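Local coordinates for protein putative trimethylamine methyltransferase (Rhizobium meliloti, PDB 4YYC) that probably acts as a methyltransferase and belongs to the trimethylamine methyltransferase family, at residues E57-I62 and A347-L352; Y198-I201 and P207-G210; M224-I227 and F233-N236. All coordinates share one frame; numbering follows the deposited sequence.

Contact 1: E57-I62 and A347-L352; sequences EGLQLI and ARRLGL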
# COMPACT_ATOMS: atom_id res chain seq x y z
N GLU A 57 13.83 19.62 10.81
CA GLU A 57 15.29 19.71 10.65
C GLU A 57 15.74 19.04 9.36
O GLU A 57 16.59 19.57 8.67
CB GLU A 57 16.05 19.13 11.84
CG GLU A 57 17.50 18.74 11.55
N GLY A 58 15.14 17.88 9.03
CA GLY A 58 15.45 17.17 7.82
C GLY A 58 15.03 17.96 6.60
O GLY A 58 15.73 17.98 5.60
N LEU A 59 13.87 18.59 6.66
CA LEU A 59 13.40 19.37 5.52
C LEU A 59 14.34 20.56 5.28
O LEU A 59 14.74 20.83 4.15
CB LEU A 59 12.00 19.89 5.74
CG LEU A 59 10.96 18.79 5.75
CD1 LEU A 59 9.69 19.23 6.46
CD2 LEU A 59 10.68 18.37 4.31
N GLN A 60 14.66 21.28 6.35
CA GLN A 60 15.62 22.38 6.25
C GLN A 60 16.98 21.95 5.72
O GLN A 60 17.63 22.67 4.99
CB GLN A 60 15.77 23.06 7.62
CG GLN A 60 14.55 23.90 7.96
CD GLN A 60 14.75 24.69 9.25
OE1 GLN A 60 15.85 25.13 9.54
NE2 GLN A 60 13.70 24.87 10.00
N LEU A 61 17.41 20.75 6.10
CA LEU A 61 18.68 20.23 5.64
C LEU A 61 18.70 20.01 4.14
O LEU A 61 19.63 20.42 3.46
CB LEU A 61 18.96 18.93 6.39
CG LEU A 61 20.20 18.14 5.99
CD1 LEU A 61 21.44 18.97 6.22
CD2 LEU A 61 20.25 16.88 6.86
N ILE A 62 17.65 19.35 3.64
CA ILE A 62 17.53 19.11 2.21
C ILE A 62 17.42 20.43 1.45
O ILE A 62 18.06 20.61 0.42
CB ILE A 62 16.34 18.19 1.87
CG1 ILE A 62 16.48 16.82 2.57
CG2 ILE A 62 16.23 17.99 0.36
CD1 ILE A 62 17.75 16.07 2.23
N ALA A 347 7.58 19.90 -1.91
CA ALA A 347 6.69 20.59 -2.86
C ALA A 347 5.66 21.48 -2.18
O ALA A 347 5.42 22.65 -2.60
CB ALA A 347 6.01 19.57 -3.76
N ARG A 348 5.09 21.00 -1.08
CA ARG A 348 4.09 21.82 -0.34
C ARG A 348 4.77 23.05 0.21
O ARG A 348 4.21 24.15 0.19
CB ARG A 348 3.41 21.01 0.76
CG ARG A 348 2.35 20.01 0.24
CD ARG A 348 1.61 19.35 1.39
NE ARG A 348 2.39 18.36 2.12
CZ ARG A 348 2.57 17.09 1.77
NH1 ARG A 348 2.03 16.60 0.67
NH2 ARG A 348 3.32 16.30 2.54
N ARG A 349 6.01 22.89 0.70
CA ARG A 349 6.74 24.02 1.26
C ARG A 349 7.19 25.00 0.20
O ARG A 349 7.18 26.23 0.45
CB ARG A 349 7.94 23.54 2.08
CG ARG A 349 7.56 22.79 3.35
CD ARG A 349 8.69 21.92 3.82
NE ARG A 349 9.86 22.64 4.29
CZ ARG A 349 10.03 23.04 5.56
NH1 ARG A 349 9.11 22.79 6.50
NH2 ARG A 349 11.15 23.64 5.89
N LEU A 350 7.48 24.51 -1.00
CA LEU A 350 7.79 25.37 -2.14
C LEU A 350 6.56 26.09 -2.67
O LEU A 350 6.67 27.22 -3.17
CB LEU A 350 8.50 24.57 -3.22
CG LEU A 350 8.98 25.35 -4.44
CD1 LEU A 350 9.84 26.55 -4.10
CD2 LEU A 350 9.74 24.40 -5.33
N GLY A 351 5.37 25.54 -2.50
CA GLY A 351 4.12 26.09 -2.97
C GLY A 351 3.68 25.71 -4.36
O GLY A 351 2.98 26.48 -5.00
N LEU A 352 4.13 24.55 -4.86
CA LEU A 352 3.72 24.07 -6.17
C LEU A 352 2.93 22.79 -6.05
O LEU A 352 3.25 21.92 -5.22
CB LEU A 352 4.94 23.78 -7.06
CG LEU A 352 5.90 24.95 -7.30
CD1 LEU A 352 7.05 24.50 -8.19
CD2 LEU A 352 5.18 26.15 -7.85

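Contact 2: Y198-I201 and P207-G210; sequences YSHI and PFMG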
# COMPACT_ATOMS: atom_id res chain seq x y z
N TYR A 198 -6.10 15.08 -31.18
CA TYR A 198 -7.45 14.93 -31.70
C TYR A 198 -8.19 13.81 -30.98
O TYR A 198 -9.39 13.94 -30.66
CB TYR A 198 -7.45 14.65 -33.19
CG TYR A 198 -8.86 14.47 -33.75
CD1 TYR A 198 -9.67 15.59 -34.01
CD2 TYR A 198 -9.39 13.23 -33.99
CE1 TYR A 198 -10.95 15.44 -34.56
CE2 TYR A 198 -10.67 13.06 -34.49
CZ TYR A 198 -11.46 14.17 -34.77
OH TYR A 198 -12.73 13.95 -35.27
N SER A 199 -7.49 12.71 -30.72
CA SER A 199 -8.13 11.54 -30.05
C SER A 199 -8.66 11.90 -28.67
O SER A 199 -9.75 11.48 -28.28
CB SER A 199 -7.14 10.37 -29.97
OG SER A 199 -6.84 9.94 -31.27
N HIS A 200 -7.91 12.70 -27.91
CA HIS A 200 -8.36 13.17 -26.60
C HIS A 200 -9.59 14.06 -26.69
O HIS A 200 -10.35 14.16 -25.73
CB HIS A 200 -7.23 13.90 -25.86
CG HIS A 200 -6.12 13.00 -25.40
ND1 HIS A 200 -6.30 12.06 -24.41
CD2 HIS A 200 -4.83 12.88 -25.80
CE1 HIS A 200 -5.17 11.41 -24.21
NE2 HIS A 200 -4.26 11.89 -25.04
N ILE A 201 -9.80 14.71 -27.82
CA ILE A 201 -10.96 15.58 -28.00
C ILE A 201 -12.15 14.81 -28.50
O ILE A 201 -13.27 15.04 -28.01
CB ILE A 201 -10.62 16.77 -28.93
CG1 ILE A 201 -9.45 17.56 -28.36
CG2 ILE A 201 -11.85 17.63 -29.15
CD1 ILE A 201 -8.79 18.53 -29.31
N PRO A 207 -10.03 16.32 -19.09
CA PRO A 207 -8.88 17.18 -19.40
C PRO A 207 -7.69 16.37 -19.92
O PRO A 207 -7.45 15.28 -19.46
CB PRO A 207 -8.54 17.84 -18.09
CG PRO A 207 -9.44 17.32 -17.10
CD PRO A 207 -10.45 16.40 -17.69
N PHE A 208 -6.97 16.93 -20.88
CA PHE A 208 -5.93 16.20 -21.59
C PHE A 208 -4.61 16.94 -21.57
O PHE A 208 -4.54 18.13 -21.18
CB PHE A 208 -6.41 15.85 -23.00
CG PHE A 208 -6.62 17.05 -23.90
CD1 PHE A 208 -5.55 17.61 -24.57
CD2 PHE A 208 -7.88 17.63 -24.05
CE1 PHE A 208 -5.73 18.70 -25.42
CE2 PHE A 208 -8.06 18.73 -24.86
CZ PHE A 208 -6.98 19.28 -25.55
N MSE A 209 -3.58 16.26 -22.02
CA MSE A 209 -2.20 16.75 -22.01
C MSE A 209 -1.75 17.02 -23.42
O MSE A 209 -2.25 16.44 -24.39
CB MSE A 209 -1.28 15.69 -21.38
CG MSE A 209 -1.62 15.39 -19.93
SE MSE A 209 -0.51 13.93 -19.25
CE MSE A 209 1.12 14.95 -18.95
N GLY A 210 -0.76 17.88 -23.55
CA GLY A 210 -0.26 18.30 -24.84
C GLY A 210 0.97 17.61 -25.32
O GLY A 210 1.59 16.82 -24.62

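Contact 3: M224-I227 and F233-N236; sequences MAKI and FVEN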
# COMPACT_ATOMS: atom_id res chain seq x y z
N MSE A 224 -4.83 23.83 -31.68
CA MSE A 224 -5.97 22.95 -31.58
C MSE A 224 -6.81 23.32 -30.38
O MSE A 224 -8.01 23.31 -30.47
CB MSE A 224 -5.49 21.52 -31.51
CG MSE A 224 -5.04 21.13 -32.91
SE MSE A 224 -4.30 19.31 -32.99
CE MSE A 224 -6.03 18.46 -32.92
N ALA A 225 -6.18 23.58 -29.24
CA ALA A 225 -6.89 23.96 -28.04
C ALA A 225 -7.69 25.23 -28.27
O ALA A 225 -8.84 25.35 -27.76
CB ALA A 225 -5.92 24.18 -26.88
N LYS A 226 -7.13 26.18 -29.02
CA LYS A 226 -7.85 27.43 -29.31
C LYS A 226 -9.05 27.21 -30.20
O LYS A 226 -10.07 27.87 -30.01
CB LYS A 226 -6.93 28.50 -29.88
CG LYS A 226 -5.93 29.01 -28.89
CD LYS A 226 -5.06 30.16 -29.40
CE LYS A 226 -4.21 30.67 -28.27
NZ LYS A 226 -3.54 31.93 -28.60
N ILE A 227 -8.95 26.31 -31.17
CA ILE A 227 -10.11 25.90 -31.97
C ILE A 227 -11.23 25.33 -31.06
O ILE A 227 -12.40 25.63 -31.25
CB ILE A 227 -9.71 24.88 -33.06
CG1 ILE A 227 -8.89 25.58 -34.14
CG2 ILE A 227 -10.95 24.23 -33.69
CD1 ILE A 227 -8.00 24.72 -35.00
N PHE A 233 -9.84 32.23 -24.26
CA PHE A 233 -9.99 31.23 -23.20
C PHE A 233 -8.68 30.52 -22.92
O PHE A 233 -8.30 30.38 -21.76
CB PHE A 233 -11.07 30.23 -23.52
CG PHE A 233 -11.43 29.36 -22.34
CD1 PHE A 233 -10.72 28.23 -22.05
CD2 PHE A 233 -12.50 29.69 -21.54
CE1 PHE A 233 -11.07 27.42 -20.98
CE2 PHE A 233 -12.86 28.91 -20.46
CZ PHE A 233 -12.15 27.76 -20.18
N VAL A 234 -7.99 30.07 -23.96
CA VAL A 234 -6.72 29.38 -23.77
C VAL A 234 -5.64 30.29 -23.17
O VAL A 234 -4.87 29.87 -22.30
CB VAL A 234 -6.26 28.72 -25.09
CG1 VAL A 234 -4.84 28.21 -24.99
CG2 VAL A 234 -7.26 27.64 -25.48
N GLU A 235 -5.59 31.56 -23.61
CA GLU A 235 -4.59 32.46 -23.05
C GLU A 235 -4.83 32.77 -21.58
O GLU A 235 -3.92 33.21 -20.90
CB GLU A 235 -4.58 33.79 -23.83
CG GLU A 235 -4.06 33.67 -25.26
CD GLU A 235 -2.60 33.24 -25.35
OE1 GLU A 235 -1.74 33.64 -24.52
OE2 GLU A 235 -2.28 32.45 -26.27
N ASN A 236 -6.04 32.52 -21.09
CA ASN A 236 -6.39 32.85 -19.73
C ASN A 236 -6.60 31.65 -18.80
O ASN A 236 -6.80 31.84 -17.61
CB ASN A 236 -7.64 33.72 -19.74
CG ASN A 236 -7.35 35.12 -20.20
OD1 ASN A 236 -6.72 35.89 -19.49
ND2 ASN A 236 -7.77 35.46 -21.43

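Contact 1: E57-I62 and A347-L352
Leu59 meets Arg349 where the start of helix 56-73 passes the last turn of helix 334-350, the two CA atoms being 9.2 Å apart. The backbone sets Leu59 CB over the centre of the guanidinium, 3.7 Å from Arg349 CZ; CG, beside the backbone N (chi1 -68°), takes the methyl CD1 over the same face toward the NH1 branch, 3.6 Å from Arg349 NH1. One residue on, Gln60 brings CG to 4.0 Å from Arg349 NH2, and the two side chains run at about a right angle. Its amide nitrogen NE2 is hydrogen-bonded to Glu56. The Arg349 chain bends at CG-CD (chi3 67°), which turns the guanidinium so that one face lies against Leu59. Behind it the helix ends in a Schellman motif: Gly351, with positive phi, is the C-prime residue, and Ala347 O accepts from Leu352 N at 3.2 Å. Chemically, no hydrogen bond joins 57-62 to 347-352. The guanidinium offers a flat face to leucine carbons and spends N-H groups on Glu63, through NE, and Glu56, through NH1. Carboxylates of the 56-73 helix thus probably balance its charge, while the leucine carbons pack on one face of the plane.

Contact 2: Y198-I201 and P207-G210
The backbones of 198-201 and 207-210 come nearest where the CA atoms of His200 and Phe208 stand 6.3 Å apart, close enough for the side chains to touch near their roots. This is the turn from helix 192-202 into the short strand 208-209, which pairs in parallel with strand 240-245, consistent with the TIM-barrel fold of this methyltransferase family. His200 and Phe208 meet through their methylenes, with CB of His200 3.6 Å from CB of Phe208. The His200 ring carbon CG lies 3.7 Å from Phe208 CB. Beyond this contact the imidazole is gripped at both nitrogens, ND1 by the hydroxyl of Ser177 and NE2 by the carbonyl of Gly179, which should fix its rotation, while the ring of Phe161 meets it at a steep angle. Phe208 takes the sterically tight first torsion, CG between backbone N and carbonyl carbon (chi1 66°), and this swings its ring along the helix from His200 toward Ile201. Leu228 of helix 215-229 also packs on both Phe208 and Ile201, closing a wholly buried apolar patch between the two helices and the strand. The ring's far end is met by a single branch of Ile201: CG1 lies 3.9 Å from Phe208 CE2 and 4.1 Å from Phe208 CZ.

Contact 3: M224-I227 and F233-N236
Val234 lies against the backbone and side chains of Ala225 and Lys226, its methyl CG2 pressing 3.6 Å from Ala225 O and 4.0 Å from Ala225 CB. The valine's CB lies 3.8 Å from Lys226 CG, and its other methyl, CG1, reaches 4.1 Å from Lys226 CE; the two side chains cross at about a right angle. From this support the lysine runs on fully extended (chi2 -175°), which carries its ammonium past the valine to Glu235. There Lys226 NZ gives a salt bridge of 2.7 Å to Glu235 OE2, entering on the anti side of that oxygen, 15° out of the carboxylate plane. Glu235 bends at chi2 (-63°) to bring the oxygen within range. Both ends have a second partner: NZ also pairs with Asp231, and OE2 also bonds to His266 ND1, so one carboxylate oxygen joins two helices and a histidine. A methionine in place of Lys226 would probably leave Asp231 and Glu235 without the ammonium they share, with Glu235 OE2 held by His266 alone among the partners described. With the apolar layer buried and the ion pair toward its partly exposed border, the short helix 231-236 folds back against helix 215-229, both lying on the crossover between the parallel strands 208-209 and 240-245, a beta-alpha-beta crossover consistent with the TIM-barrel fold of this family.

Contacts 2 and 3 are neighbours in chain and space, their centres 13 Å apart on one side of the chain's centre. Strand 208-209 leads into helix 215-229, and the two contacts touch where the selenomethionine methyl Met224 CE packs 3.8 Å from Tyr198 N. Contact 1 lies far off: its centre is 33 Å from that of contact 2, on the opposite side of the chain's centre, and 34 Å from that of contact 3. Its two segments, 285 residues apart, bracket the sequence that holds both other contacts. An unidentified ligand is bound about 13 Å from the side chain of His200, too far for that side chain to touch it.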